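Rhodopsin (Todarodes pacificus, PDB 4WW3) senses dim light for vision, converting retinal isomerization from 11-cis to all-trans into G-protein signalling that activates phospholipase C. Local coordinates at residues Met249-Ile254 / Val309-Phe314. Numbering follows the deposited sequence.
Sequences MRLAKI and VSHPKF. With BOG (octyl beta-D-glucopyranoside), chain G.
L251 and I254 both bring a CD1 methyl obliquely against the imidazole of H311: CD1 of L251 sits 3.2 Å from NE2, and CD1 of I254 lies 3.9 Å from CD2. At the edge of the ring, in its plane, is the backbone N of K313. The other flat group, the R250 guanidinium, has CD of P312 at its edge, 3.8 Å from NE, while the carbonyl O of S310 approaches obliquely, too poorly angled for a hydrogen bond. R250 gets there because CG stands anti to the backbone N (chi1 -174°) and the chain runs extended to NE. I254 lays CD1 and CG1 against S310, each 3.7 Å from OG, a hydroxyl already hydrogen-bonded to the carbonyl O of I306; CD1 also meets the S310 carbonyl O. On the H311 side, ND1 accepts the backbone N-H of F314 at 3.2 Å, although that donor lies 39° out of the ring plane. With an alanine at H311, the F314 amide is likely to lose its side-chain acceptor and a gap to open beside the two methyls. An octyl glucoside lies along L251 and I254, its terminal C8' 3.5 Å from CG2 of I254. H311, the N-cap, marks the junction between helix 303-310, the end of helix 7, and helix 312-321, the amphipathic helix 8 of class A receptors, beside helix 238-278 (helix 6) where it enters the membrane.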
# COMPACT_ATOMS: atom_id res chain seq x y z
N MET A 249 -13.38 -9.59 11.97
CA MET A 249 -12.07 -9.69 12.58
C MET A 249 -11.09 -10.26 11.55
O MET A 249 -9.89 -9.97 11.59
CB MET A 249 -12.11 -10.59 13.82
CG MET A 249 -10.85 -10.56 14.71
SD MET A 249 -10.57 -8.97 15.59
CE MET A 249 -8.77 -9.03 15.86
N ARG A 250 -11.60 -11.08 10.63
CA ARG A 250 -10.74 -11.68 9.61
C ARG A 250 -10.23 -10.61 8.65
O ARG A 250 -9.07 -10.63 8.24
CB ARG A 250 -11.49 -12.75 8.83
CG ARG A 250 -10.59 -13.47 7.87
CD ARG A 250 -11.19 -14.78 7.42
NE ARG A 250 -10.21 -15.51 6.61
CZ ARG A 250 -9.04 -15.95 7.07
NH1 ARG A 250 -8.21 -16.61 6.26
NH2 ARG A 250 -8.71 -15.76 8.34
N LEU A 251 -11.12 -9.69 8.30
CA LEU A 251 -10.76 -8.61 7.41
C LEU A 251 -9.87 -7.65 8.19
O LEU A 251 -8.88 -7.14 7.66
CB LEU A 251 -12.02 -7.90 6.91
CG LEU A 251 -12.83 -8.55 5.77
CD1 LEU A 251 -11.93 -8.72 4.54
CD2 LEU A 251 -13.38 -9.90 6.20
N ALA A 252 -10.20 -7.42 9.46
CA ALA A 252 -9.40 -6.54 10.30
C ALA A 252 -7.99 -7.12 10.40
O ALA A 252 -7.00 -6.40 10.31
CB ALA A 252 -10.01 -6.41 11.68
N LYS A 253 -7.90 -8.43 10.57
CA LYS A 253 -6.61 -9.08 10.65
C LYS A 253 -5.88 -8.84 9.33
O LYS A 253 -4.70 -8.49 9.31
CB LYS A 253 -6.77 -10.57 10.92
CG LYS A 253 -7.23 -10.91 12.33
CD LYS A 253 -6.96 -12.39 12.63
CE LYS A 253 -7.32 -12.81 14.07
NZ LYS A 253 -8.79 -12.95 14.32
N ILE A 254 -6.59 -9.00 8.22
CA ILE A 254 -5.97 -8.77 6.92
C ILE A 254 -5.33 -7.38 6.91
O ILE A 254 -4.13 -7.25 6.68
CB ILE A 254 -7.01 -8.90 5.77
CG1 ILE A 254 -7.42 -10.37 5.60
CG2 ILE A 254 -6.43 -8.40 4.47
CD1 ILE A 254 -8.40 -10.61 4.46
N VAL A 309 -4.84 -15.38 -0.52
CA VAL A 309 -4.61 -16.49 0.40
C VAL A 309 -5.30 -16.28 1.73
O VAL A 309 -5.25 -17.16 2.59
CB VAL A 309 -3.11 -16.73 0.69
CG1 VAL A 309 -2.55 -17.72 -0.31
CG2 VAL A 309 -2.33 -15.44 0.62
N SER A 310 -5.95 -15.14 1.92
CA SER A 310 -6.59 -14.85 3.19
C SER A 310 -7.95 -14.16 3.11
O SER A 310 -8.50 -13.75 4.13
CB SER A 310 -5.67 -13.97 4.02
OG SER A 310 -5.56 -12.69 3.44
N HIS A 311 -8.49 -14.02 1.90
CA HIS A 311 -9.78 -13.38 1.72
C HIS A 311 -10.81 -14.38 1.20
O HIS A 311 -10.76 -14.80 0.04
CB HIS A 311 -9.65 -12.20 0.76
CG HIS A 311 -10.71 -11.16 0.95
ND1 HIS A 311 -12.05 -11.43 0.82
CD2 HIS A 311 -10.61 -9.86 1.35
CE1 HIS A 311 -12.74 -10.35 1.12
NE2 HIS A 311 -11.90 -9.38 1.44
N PRO A 312 -11.77 -14.78 2.06
CA PRO A 312 -12.73 -15.75 1.53
C PRO A 312 -13.54 -15.30 0.32
O PRO A 312 -13.39 -15.88 -0.76
CB PRO A 312 -13.61 -16.06 2.75
CG PRO A 312 -13.51 -14.85 3.59
CD PRO A 312 -12.05 -14.48 3.47
N LYS A 313 -14.39 -14.28 0.47
CA LYS A 313 -15.20 -13.86 -0.67
C LYS A 313 -14.36 -13.60 -1.91
O LYS A 313 -14.70 -14.05 -3.00
CB LYS A 313 -16.01 -12.61 -0.32
CG LYS A 313 -17.27 -12.86 0.47
CD LYS A 313 -17.96 -11.54 0.76
CE LYS A 313 -19.21 -11.78 1.58
NZ LYS A 313 -19.86 -10.50 1.96
N PHE A 314 -13.26 -12.88 -1.73
CA PHE A 314 -12.39 -12.57 -2.84
C PHE A 314 -11.83 -13.84 -3.44
O PHE A 314 -11.76 -13.97 -4.66
CB PHE A 314 -11.25 -11.65 -2.40
CG PHE A 314 -10.28 -11.32 -3.49
CD1 PHE A 314 -10.71 -10.70 -4.66
CD2 PHE A 314 -8.93 -11.64 -3.37
CE1 PHE A 314 -9.82 -10.41 -5.70
CE2 PHE A 314 -8.03 -11.36 -4.40
CZ PHE A 314 -8.47 -10.75 -5.57
C1 BOG G . -17.66 -6.62 4.83
O1 BOG G . -16.44 -6.17 5.24
C2 BOG G . -17.58 -8.07 5.27
O2 BOG G . -16.48 -8.82 4.62
C3 BOG G . -18.89 -8.57 4.86
O3 BOG G . -18.83 -9.89 5.27
C4 BOG G . -20.03 -7.73 5.57
O4 BOG G . -21.29 -8.20 5.19
C5 BOG G . -20.06 -6.32 5.11
O5 BOG G . -18.77 -5.86 5.51
C6 BOG G . -21.19 -5.47 5.83
O6 BOG G . -20.93 -3.98 5.56
C1' BOG G . -16.20 -5.20 4.26
C2' BOG G . -15.24 -4.36 4.95
C3' BOG G . -14.08 -4.37 4.00
C4' BOG G . -12.99 -4.13 4.89
C5' BOG G . -11.80 -4.22 4.02
C6' BOG G . -10.97 -5.11 4.77
C7' BOG G . -9.66 -4.88 4.14
C8' BOG G . -9.18 -6.22 4.02